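Local structure of seryl-tRNA synthetase, cytoplasmic (Candida albicans, 3QO8) at residues 297-302 / 407-412; 23-28 / 110-115; 258-263 / 381-386. The protein catalyses the ATP-dependent attachment of serine to tRNA(Ser) in two steps, through a seryl-adenylate intermediate, and works as a homodimer with tRNA bound across the two subunits. All coordinates share one frame; numbering follows the deposited sequence. Where two conformers were deposited one is given.

Contact 1 of 3, residues 297-302 / 407-412; sequences AFEKIE and ATERTI. With SSA (5'-O-(N-(L-seryl)-sulfamoyl)adenosine), chain B.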
loop_
_atom_site.group_PDB
_atom_site.type_symbol
_atom_site.label_atom_id
_atom_site.label_comp_id
_atom_site.label_asym_id
_atom_site.label_seq_id
_atom_site.Cartn_x
_atom_site.Cartn_y
_atom_site.Cartn_z
ATOM N N ALA A 297 -5.512 -4.307 -5.657
ATOM C CA ALA A 297 -4.413 -4.373 -4.682
ATOM C C ALA A 297 -4.193 -5.830 -4.336
ATOM O O ALA A 297 -5.151 -6.549 -4.045
ATOM C CB ALA A 297 -4.765 -3.571 -3.399
ATOM N N PHE A 298 -2.951 -6.291 -4.413
ATOM C CA PHE A 298 -2.644 -7.684 -4.094
ATOM C C PHE A 298 -1.194 -7.796 -3.665
ATOM O O PHE A 298 -0.400 -6.881 -3.921
ATOM C CB PHE A 298 -2.962 -8.625 -5.289
ATOM C CG PHE A 298 -2.145 -8.354 -6.530
ATOM C CD1 PHE A 298 -0.957 -9.030 -6.760
ATOM C CD2 PHE A 298 -2.573 -7.423 -7.471
ATOM C CE1 PHE A 298 -0.206 -8.785 -7.919
ATOM C CE2 PHE A 298 -1.828 -7.152 -8.605
ATOM C CZ PHE A 298 -0.647 -7.835 -8.843
ATOM N N GLU A 299 -0.854 -8.884 -2.978
ATOM C CA GLU A 299 0.544 -9.134 -2.607
ATOM C C GLU A 299 1.235 -10.066 -3.601
ATOM O O GLU A 299 0.591 -10.913 -4.214
ATOM C CB GLU A 299 0.641 -9.715 -1.191
ATOM C CG GLU A 299 0.340 -8.669 -0.079
ATOM C CD GLU A 299 -1.112 -8.221 -0.093
ATOM O OE1 GLU A 299 -1.993 -9.062 0.172
ATOM O OE2 GLU A 299 -1.372 -7.031 -0.368
ATOM N N LYS A 300 2.548 -9.919 -3.750
ATOM C CA LYS A 300 3.281 -10.753 -4.695
ATOM C C LYS A 300 4.711 -10.965 -4.222
ATOM O O LYS A 300 5.414 -10.005 -3.868
ATOM C CB LYS A 300 3.265 -10.132 -6.106
ATOM C CG LYS A 300 4.008 -10.983 -7.180
ATOM C CD LYS A 300 3.712 -10.507 -8.636
ATOM C CE LYS A 300 4.023 -9.006 -8.838
ATOM N NZ LYS A 300 5.382 -8.627 -8.349
ATOM N N ILE A 301 5.117 -12.229 -4.189
ATOM C CA ILE A 301 6.517 -12.596 -4.079
ATOM C C ILE A 301 7.094 -12.703 -5.492
ATOM O O ILE A 301 6.615 -13.483 -6.318
ATOM C CB ILE A 301 6.709 -13.929 -3.328
ATOM C CG1 ILE A 301 6.052 -13.855 -1.938
ATOM C CG2 ILE A 301 8.202 -14.271 -3.234
ATOM C CD1 ILE A 301 6.471 -12.624 -1.127
ATOM N N GLU A 302 8.138 -11.918 -5.735
ATOM C CA GLU A 302 8.731 -11.704 -7.042
ATOM C C GLU A 302 10.163 -12.249 -7.062
ATOM O O GLU A 302 10.917 -12.060 -6.104
ATOM C CB GLU A 302 8.797 -10.184 -7.283
ATOM C CG GLU A 302 9.414 -9.768 -8.616
ATOM C CD GLU A 302 8.468 -9.983 -9.794
ATOM O OE1 GLU A 302 7.375 -10.559 -9.579
ATOM O OE2 GLU A 302 8.813 -9.564 -10.931
ATOM N N ALA A 407 1.756 -14.498 -6.926
ATOM C CA ALA A 407 0.798 -13.440 -6.651
ATOM C C ALA A 407 -0.206 -14.084 -5.710
ATOM O O ALA A 407 -0.945 -14.984 -6.103
ATOM C CB ALA A 407 0.128 -12.987 -7.928
ATOM N N THR A 408 -0.206 -13.671 -4.447
ATOM C CA THR A 408 -0.774 -14.539 -3.420
ATOM C C THR A 408 -2.307 -14.674 -3.468
ATOM O O THR A 408 -2.841 -15.778 -3.315
ATOM C CB THR A 408 -0.292 -14.139 -1.995
ATOM O OG1 THR A 408 -0.695 -12.795 -1.720
ATOM C CG2 THR A 408 1.254 -14.205 -1.914
ATOM N N GLU A 409 -3.016 -13.569 -3.645
ATOM C CA GLU A 409 -4.477 -13.654 -3.697
ATOM C C GLU A 409 -4.914 -14.545 -4.880
ATOM O O GLU A 409 -5.814 -15.377 -4.737
ATOM C CB GLU A 409 -5.125 -12.270 -3.792
ATOM C CG GLU A 409 -5.271 -11.545 -2.406
ATOM C CD GLU A 409 -4.017 -10.790 -1.964
ATOM O OE1 GLU A 409 -3.011 -10.801 -2.693
ATOM O OE2 GLU A 409 -4.038 -10.185 -0.861
ATOM N N ARG A 410 -4.283 -14.377 -6.040
ATOM C CA ARG A 410 -4.654 -15.209 -7.195
ATOM C C ARG A 410 -4.244 -16.668 -6.992
ATOM O O ARG A 410 -4.965 -17.597 -7.378
ATOM C CB ARG A 410 -4.105 -14.663 -8.521
ATOM C CG ARG A 410 -4.632 -15.464 -9.726
ATOM C CD ARG A 410 -4.190 -14.887 -11.076
ATOM N NE ARG A 410 -4.797 -13.581 -11.303
ATOM C CZ ARG A 410 -4.706 -12.916 -12.446
ATOM N NH1 ARG A 410 -4.052 -13.454 -13.476
ATOM N NH2 ARG A 410 -5.287 -11.728 -12.562
ATOM N N THR A 411 -3.092 -16.879 -6.361
ATOM C CA THR A 411 -2.683 -18.229 -6.008
ATOM C C THR A 411 -3.674 -18.869 -5.033
ATOM O O THR A 411 -3.957 -20.048 -5.126
ATOM C CB THR A 411 -1.255 -18.257 -5.429
ATOM O OG1 THR A 411 -0.341 -17.881 -6.463
ATOM C CG2 THR A 411 -0.896 -19.654 -4.938
ATOM N N ILE A 412 -4.197 -18.089 -4.092
ATOM C CA ILE A 412 -5.241 -18.595 -3.212
ATOM C C ILE A 412 -6.438 -19.070 -4.029
ATOM O O ILE A 412 -6.991 -20.144 -3.767
ATOM C CB ILE A 412 -5.702 -17.549 -2.184
ATOM C CG1 ILE A 412 -4.627 -17.371 -1.093
ATOM C CG2 ILE A 412 -7.056 -17.982 -1.570
ATOM C CD1 ILE A 412 -4.865 -16.165 -0.138
HETATM N N10 SSA B . 6.974 -8.331 -12.411
HETATM C CA SSA B . 6.272 -9.214 -13.339
HETATM C CB SSA B . 6.451 -10.671 -12.913
HETATM O OG SSA B . 5.718 -10.935 -11.700
HETATM C C9 SSA B . 4.811 -8.868 -13.389
HETATM O O9 SSA B . 4.325 -8.031 -12.637
HETATM N N8 SSA B . 4.085 -9.527 -14.286
HETATM S S1 SSA B . 2.483 -9.525 -14.286
HETATM O O1S SSA B . 1.920 -8.261 -14.667
HETATM O O2S SSA B . 2.033 -10.546 -15.173
HETATM O "O5'" SSA B . 1.970 -9.901 -12.883
HETATM C "C5'" SSA B . 2.432 -11.067 -12.223
HETATM C "C4'" SSA B . 1.235 -11.840 -11.661
HETATM O "O4'" SSA B . 0.460 -11.076 -10.729
HETATM C "C3'" SSA B . 0.233 -12.265 -12.712
HETATM O "O3'" SSA B . 0.722 -13.415 -13.418
HETATM C "C2'" SSA B . -0.988 -12.552 -11.846
HETATM O "O2'" SSA B . -0.861 -13.839 -11.211
HETATM C "C1'" SSA B . -0.902 -11.483 -10.756
HETATM N N9 SSA B . -1.755 -10.328 -11.101
HETATM C C8 SSA B . -1.561 -9.447 -12.095
HETATM N N7 SSA B . -2.573 -8.553 -12.084
HETATM C C5 SSA B . -3.391 -8.885 -11.068
HETATM C C6 SSA B . -4.558 -8.338 -10.572
HETATM N N6 SSA B . -5.073 -7.240 -11.167
HETATM N N1 SSA B . -5.160 -8.912 -9.505
HETATM C C2 SSA B . -4.635 -10.001 -8.931
HETATM N N3 SSA B . -3.499 -10.546 -9.384
HETATM C C4 SSA B . -2.874 -10.009 -10.457
#
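Lys300 and Ala407 form an antiparallel, non-hydrogen-bonded pair, and Ala407 is also the N-cap of helix 408-412, whose axis crosses strand 297-302 at 93°. This is where motifs 2 and 3 of the class II synthetase core meet, around the bound 5'-O-(N-(L-seryl)-sulfamoyl)adenosine. One backbone bond ties the helix start to the strand, from Thr408 N to Glu299 O (2.9 Å). Glu409 reaches back and accepts the Glu299 N-H with OE1 (2.9 Å), on the syn side of its carboxylate. The two acid groups then meet with their planes 74° apart and Glu299 OE1 only 2.6 Å from Glu409 OE2, so one of them probably holds a proton and donates it to the other. Glu299 OE2 is bonded to Ser276, and OE1 to Asn188 of the same chain and to Gln208 of the second subunit. Phe298 stacks flat on the adenine; over the other face the Arg410 guanidinium lies off-centre, NH2 near C4 and C5 and NH1 near ribose C2'. Ala407 CB touches C1' (3.4 Å). Lys300, bent at its last two torsions, brings NZ to Thr246 and to Glu302 OE1 (3.0 Å). Glu302 OE1 also accepts from the ligand OG, and OE2 from its N10, each at 2.7 Å.

Contact 2 of 3, residues 23-28 / 110-115; sequences KKRGDS and NIVHES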
loop_
_atom_site.group_PDB
_atom_site.type_symbol
_atom_site.label_atom_id
_atom_site.label_comp_id
_atom_site.label_asym_id
_atom_site.label_seq_id
_atom_site.Cartn_x
_atom_site.Cartn_y
_atom_site.Cartn_z
ATOM N N LYS A 23 8.235 -5.574 -36.308
ATOM C CA LYS A 23 7.196 -6.233 -37.089
ATOM C C LYS A 23 6.576 -7.371 -36.289
ATOM O O LYS A 23 5.351 -7.484 -36.206
ATOM C CB LYS A 23 7.790 -6.755 -38.395
ATOM C CG LYS A 23 6.810 -6.846 -39.551
ATOM C CD LYS A 23 7.579 -6.891 -40.864
ATOM C CE LYS A 23 8.657 -5.804 -40.878
ATOM N NZ LYS A 23 9.530 -5.840 -42.086
ATOM N N LYS A 24 7.423 -8.206 -35.692
ATOM C CA LYS A 24 6.952 -9.289 -34.824
ATOM C C LYS A 24 6.095 -8.768 -33.678
ATOM O O LYS A 24 5.138 -9.419 -33.264
ATOM C CB LYS A 24 8.133 -10.066 -34.247
ATOM C CG LYS A 24 8.950 -10.810 -35.277
ATOM C CD LYS A 24 9.956 -11.702 -34.597
ATOM C CE LYS A 24 10.955 -12.269 -35.576
ATOM N NZ LYS A 24 12.031 -12.963 -34.807
ATOM N N ARG A 25 6.456 -7.595 -33.166
ATOM C CA ARG A 25 5.771 -6.997 -32.027
ATOM C C ARG A 25 4.418 -6.427 -32.434
ATOM O O ARG A 25 3.554 -6.187 -31.591
ATOM C CB ARG A 25 6.631 -5.877 -31.410
ATOM C CG ARG A 25 7.740 -6.365 -30.480
ATOM C CD ARG A 25 8.513 -5.201 -29.813
ATOM N NE ARG A 25 9.499 -5.754 -28.895
ATOM C CZ ARG A 25 9.195 -6.197 -27.681
ATOM N NH1 ARG A 25 7.941 -6.116 -27.235
ATOM N NH2 ARG A 25 10.134 -6.725 -26.917
ATOM N N GLY A 26 4.245 -6.202 -33.732
ATOM C CA GLY A 26 3.086 -5.478 -34.220
ATOM C C GLY A 26 3.233 -3.987 -33.957
ATOM O O GLY A 26 2.242 -3.265 -33.866
ATOM N N ASP A 27 4.476 -3.528 -33.825
ATOM C CA ASP A 27 4.751 -2.116 -33.564
ATOM C C ASP A 27 5.379 -1.422 -34.775
ATOM O O ASP A 27 5.719 -2.061 -35.768
ATOM C CB ASP A 27 5.664 -1.949 -32.340
ATOM C CG ASP A 27 5.005 -2.397 -31.049
ATOM O OD1 ASP A 27 3.771 -2.609 -31.040
ATOM O OD2 ASP A 27 5.726 -2.527 -30.034
ATOM N N SER A 28 5.559 -0.110 -34.672
ATOM C CA SER A 28 6.016 0.690 -35.809
ATOM C C SER A 28 7.409 0.329 -36.327
ATOM O O SER A 28 8.398 0.394 -35.593
ATOM C CB SER A 28 5.972 2.181 -35.460
ATOM O OG SER A 28 6.391 2.953 -36.567
ATOM N N ASN A 110 12.297 -3.984 -26.967
ATOM C CA ASN A 110 13.496 -4.807 -26.950
ATOM C C ASN A 110 13.473 -5.794 -28.134
ATOM O O ASN A 110 12.399 -6.140 -28.645
ATOM C CB ASN A 110 13.557 -5.568 -25.623
ATOM C CG ASN A 110 14.954 -6.024 -25.276
ATOM O OD1 ASN A 110 15.889 -5.810 -26.037
ATOM N ND2 ASN A 110 15.106 -6.636 -24.106
ATOM N N ILE A 111 14.647 -6.242 -28.571
ATOM C CA ILE A 111 14.720 -7.205 -29.674
ATOM C C ILE A 111 14.115 -8.536 -29.270
ATOM O O ILE A 111 14.599 -9.195 -28.347
ATOM C CB ILE A 111 16.168 -7.474 -30.116
ATOM C CG1 ILE A 111 16.869 -6.167 -30.486
ATOM C CG2 ILE A 111 16.196 -8.478 -31.281
ATOM C CD1 ILE A 111 16.034 -5.284 -31.342
ATOM N N VAL A 112 13.056 -8.934 -29.961
ATOM C CA VAL A 112 12.430 -10.217 -29.693
ATOM C C VAL A 112 13.366 -11.377 -30.017
ATOM O O VAL A 112 13.897 -11.483 -31.121
ATOM C CB VAL A 112 11.123 -10.393 -30.477
ATOM C CG1 VAL A 112 10.534 -11.753 -30.172
ATOM C CG2 VAL A 112 10.153 -9.280 -30.112
ATOM N N HIS A 113 13.553 -12.244 -29.033
ATOM C CA HIS A 113 14.440 -13.380 -29.170
ATOM C C HIS A 113 13.962 -14.287 -30.303
ATOM O O HIS A 113 12.763 -14.523 -30.471
ATOM C CB HIS A 113 14.512 -14.140 -27.850
ATOM C CG HIS A 113 15.590 -15.174 -27.806
ATOM N ND1 HIS A 113 15.333 -16.521 -27.937
ATOM C CD2 HIS A 113 16.930 -15.059 -27.654
ATOM C CE1 HIS A 113 16.467 -17.193 -27.857
ATOM N NE2 HIS A 113 17.450 -16.331 -27.683
ATOM N N GLU A 114 14.911 -14.771 -31.095
ATOM C CA GLU A 114 14.598 -15.594 -32.266
ATOM C C GLU A 114 13.748 -16.823 -31.981
ATOM O O GLU A 114 13.100 -17.357 -32.881
ATOM C CB GLU A 114 15.887 -16.018 -32.971
ATOM C CG GLU A 114 16.567 -14.887 -33.718
ATOM C CD GLU A 114 15.747 -14.398 -34.900
ATOM O OE1 GLU A 114 14.731 -15.051 -35.231
ATOM O OE2 GLU A 114 16.120 -13.364 -35.501
ATOM N N SER A 115 13.747 -17.283 -30.740
ATOM C CA SER A 115 12.996 -18.484 -30.403
ATOM C C SER A 115 11.512 -18.206 -30.155
ATOM O O SER A 115 10.735 -19.138 -30.022
ATOM C CB SER A 115 13.597 -19.171 -29.183
ATOM O OG SER A 115 13.295 -18.444 -28.003
HETATM O O HOH W 1 11.115 -14.531 -32.820
HETATM O O HOH W 2 13.086 -10.575 -33.474
#
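Hydrogen bonds from Arg25 to Asn110 O form the polar centre of this contact, between the C-terminal end of helix 15-25 and the irregular segment 110-115. The helix closes in a Schellman motif at Gly26, directly after this arginine. Arg25 approaches side-on, and both its NE and its NH2 donate to the single oxygen Asn110 O, which lies in the guanidinium plane at 2.9 Å from each of these nitrogens. NE comes in the carbonyl plane, NH2 from above it, so the fork fixes the rotation of the guanidinium. With NH1 bonded to Asn345 O, the group is held from more than one side.

Van der Waals packing comes from Val112, whose CG2 lies over one guanidinium face, 3.8 Å from Arg25 NE, and against Arg25 CG; with CG anti to the carbonyl carbon (chi1 -80°), the extended arginine chain runs past the valine.

Ionic and water-mediated links are looser. Lys24 NZ makes a weak salt bridge with Glu114 OE1 (3.4 Å) and donates to two waters, which pass the link on to His113 O and Val112 O.

The Asn110 amide turns away to Thr374 and Ala347 O. Segment 110-115 follows the long helix 74-107 of the tRNA-binding arm and leads toward strand 126-131; here, where N-terminal elements meet the catalytic core, it is clasped between helix 15-25 and the loop joining strands 334-338 and 350-358.

Contact 3 of 3, residues 258-263 / 381-386; sequences EWFESP and LEIRCG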
loop_
_atom_site.group_PDB
_atom_site.type_symbol
_atom_site.label_atom_id
_atom_site.label_comp_id
_atom_site.label_asym_id
_atom_site.label_seq_id
_atom_site.Cartn_x
_atom_site.Cartn_y
_atom_site.Cartn_z
ATOM N N GLU A 258 24.839 1.780 -10.459
ATOM C CA GLU A 258 25.890 0.995 -9.822
ATOM C C GLU A 258 26.620 0.161 -10.867
ATOM O O GLU A 258 26.212 0.110 -12.022
ATOM C CB GLU A 258 25.329 0.132 -8.681
ATOM C CG GLU A 258 24.782 0.979 -7.530
ATOM C CD GLU A 258 24.117 0.154 -6.435
ATOM O OE1 GLU A 258 24.466 -1.033 -6.264
ATOM O OE2 GLU A 258 23.243 0.700 -5.741
ATOM N N TRP A 259 27.715 -0.472 -10.465
ATOM C CA TRP A 259 28.616 -1.111 -11.412
ATOM C C TRP A 259 29.101 -2.413 -10.813
ATOM O O TRP A 259 29.798 -2.406 -9.801
ATOM C CB TRP A 259 29.814 -0.181 -11.686
ATOM C CG TRP A 259 30.674 -0.590 -12.863
ATOM C CD1 TRP A 259 30.781 -1.838 -13.414
ATOM C CD2 TRP A 259 31.538 0.261 -13.632
ATOM N NE1 TRP A 259 31.662 -1.815 -14.470
ATOM C CE2 TRP A 259 32.136 -0.538 -14.628
ATOM C CE3 TRP A 259 31.868 1.618 -13.571
ATOM C CZ2 TRP A 259 33.045 -0.023 -15.557
ATOM C CZ3 TRP A 259 32.766 2.126 -14.497
ATOM C CH2 TRP A 259 33.350 1.311 -15.467
ATOM N N PHE A 260 28.714 -3.531 -11.421
ATOM C CA PHE A 260 29.231 -4.824 -11.014
ATOM C C PHE A 260 30.521 -5.065 -11.791
ATOM O O PHE A 260 30.519 -5.688 -12.849
ATOM C CB PHE A 260 28.184 -5.921 -11.253
ATOM C CG PHE A 260 26.943 -5.752 -10.412
ATOM C CD1 PHE A 260 26.902 -6.226 -9.109
ATOM C CD2 PHE A 260 25.832 -5.092 -10.915
ATOM C CE1 PHE A 260 25.764 -6.067 -8.329
ATOM C CE2 PHE A 260 24.693 -4.928 -10.140
ATOM C CZ PHE A 260 24.659 -5.417 -8.851
ATOM N N GLU A 261 31.622 -4.531 -11.266
ATOM C CA GLU A 261 32.869 -4.479 -12.017
ATOM C C GLU A 261 33.652 -5.789 -11.967
ATOM O O GLU A 261 34.582 -5.990 -12.748
ATOM C CB GLU A 261 33.732 -3.294 -11.560
ATOM C CG GLU A 261 34.685 -3.602 -10.418
ATOM C CD GLU A 261 34.001 -3.761 -9.076
ATOM O OE1 GLU A 261 32.773 -3.554 -8.981
ATOM O OE2 GLU A 261 34.707 -4.093 -8.103
ATOM N N SER A 262 33.266 -6.685 -11.064
ATOM C CA SER A 262 33.848 -8.027 -11.029
ATOM C C SER A 262 32.718 -9.044 -11.050
ATOM O O SER A 262 32.436 -9.692 -10.044
ATOM C CB SER A 262 34.709 -8.219 -9.783
ATOM O OG SER A 262 35.640 -7.162 -9.653
ATOM N N PRO A 263 32.064 -9.173 -12.204
ATOM C CA PRO A 263 30.804 -9.915 -12.327
ATOM C C PRO A 263 30.946 -11.415 -12.069
ATOM O O PRO A 263 29.996 -12.028 -11.580
ATOM C CB PRO A 263 30.381 -9.651 -13.776
ATOM C CG PRO A 263 31.661 -9.299 -14.488
ATOM C CD PRO A 263 32.489 -8.570 -13.479
ATOM N N LEU A 381 18.763 2.440 -16.515
ATOM C CA LEU A 381 19.077 2.651 -15.099
ATOM C C LEU A 381 20.585 2.717 -14.841
ATOM O O LEU A 381 21.022 2.922 -13.705
ATOM C CB LEU A 381 18.440 1.530 -14.281
ATOM C CG LEU A 381 16.908 1.584 -14.263
ATOM C CD1 LEU A 381 16.302 0.212 -13.932
ATOM C CD2 LEU A 381 16.429 2.654 -13.276
ATOM N N GLU A 382 21.366 2.544 -15.904
ATOM C CA GLU A 382 22.828 2.561 -15.825
ATOM C C GLU A 382 23.362 1.569 -14.799
ATOM O O GLU A 382 24.039 1.950 -13.836
ATOM C CB GLU A 382 23.347 3.974 -15.530
ATOM C CG GLU A 382 22.969 5.007 -16.583
ATOM C CD GLU A 382 23.726 4.838 -17.890
ATOM O OE1 GLU A 382 24.680 4.033 -17.935
ATOM O OE2 GLU A 382 23.372 5.520 -18.875
ATOM N N ILE A 383 23.056 0.293 -15.008
ATOM C CA ILE A 383 23.574 -0.763 -14.150
ATOM C C ILE A 383 24.635 -1.537 -14.921
ATOM O O ILE A 383 24.330 -2.445 -15.694
ATOM C CB ILE A 383 22.465 -1.703 -13.659
ATOM C CG1 ILE A 383 21.321 -0.890 -13.051
ATOM C CG2 ILE A 383 23.031 -2.714 -12.650
ATOM C CD1 ILE A 383 20.110 -1.750 -12.624
ATOM N N ARG A 384 25.892 -1.154 -14.721
ATOM C CA ARG A 384 26.974 -1.652 -15.558
ATOM C C ARG A 384 27.506 -3.010 -15.120
ATOM O O ARG A 384 27.448 -3.376 -13.944
ATOM C CB ARG A 384 28.120 -0.630 -15.648
ATOM C CG ARG A 384 27.689 0.695 -16.242
ATOM C CD ARG A 384 28.860 1.656 -16.418
ATOM N NE ARG A 384 29.857 1.134 -17.347
ATOM C CZ ARG A 384 30.837 1.861 -17.874
ATOM N NH1 ARG A 384 30.946 3.153 -17.569
ATOM N NH2 ARG A 384 31.707 1.300 -18.704
ATOM N N CYS A 385 28.032 -3.741 -16.092
ATOM C CA CYS A 385 28.583 -5.061 -15.865
ATOM C C CYS A 385 29.986 -5.169 -16.459
ATOM O O CYS A 385 30.176 -4.986 -17.660
ATOM C CB CYS A 385 27.683 -6.113 -16.509
ATOM S SG CYS A 385 28.199 -7.802 -16.180
ATOM N N GLY A 386 30.958 -5.469 -15.606
ATOM C CA GLY A 386 32.322 -5.728 -16.030
ATOM C C GLY A 386 33.019 -4.607 -16.786
ATOM O O GLY A 386 32.546 -3.462 -16.814
#
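A short two-stranded parallel sheet within the class II catalytic core pairs Trp259 with Arg384 and Phe260 with Cys385. Three backbone hydrogen bonds build it: Arg384 N to Glu258 O, Phe260 N to Arg384 O, and Gly386 N to Phe260 O, the last nearly straight at 174°. Phe260, besides its place in the ladder, is the centre of an inverse gamma turn that bends the chain toward Pro263.

On the face carrying Trp259 and Arg384, the two side chains run side by side in the same direction. The guanidinium lies flat on the indole with planes 13° apart, and Arg384 CZ sits 3.8 Å from the centroid of the six-membered Trp259 ring, a cation-pi contact. Nearer the backbone, Arg384 CB rides over the five-membered ring in a CH-pi contact, so the arginine covers the indole along its length. Trp259, with CG anti to its own N (chi1 -168°), also directs NE1 to Gly386 O (3.0 Å), which lies near the ring plane but receives the bond from above its carbonyl plane.

The face of Phe260 and Cys385 is apolar. Ile383 CG2 meets the edge of the Phe260 ring at CE2 (3.7 Å), and Pro263 CB touches Cys385 SG (3.7 Å), while Leu306 of strand 297-307 packs against both Phe260 and Ile383. Glu258 turns its carboxylate to His255 and, in a salt bridge, to Arg168 of the second subunit.

The two faces thus differ in kind: hydrophobic packing toward the core, and toward the outside a stacked cation-pi pair. There the flat stack and the NE1 bond together fix the rotation of the indole, whose face supplies a cation-pi partner for the partly exposed guanidinium.

In the fold
Contact 1 is fully buried in the active site: Glu302 binds the ligand, while Glu299 reaches the second subunit, which also meets contact 3. Contact 2 is largely buried too, with an exposed Glu114 at its edge; contact 3 is partly buried. Their centres are about 29 and 31 Å from that of contact 1. Contacts 1 and 3 alternate along the chain inside the catalytic core, and strand 297-307 serves both. Contact 2 closes earlier in sequence, joining two N-terminal elements and setting both against a loop of the core. Chemistry follows place: buried carboxylates in contact 1, a forked arginine with hydrated lysine in contact 2, and cation-pi stacking on a small sheet in contact 3.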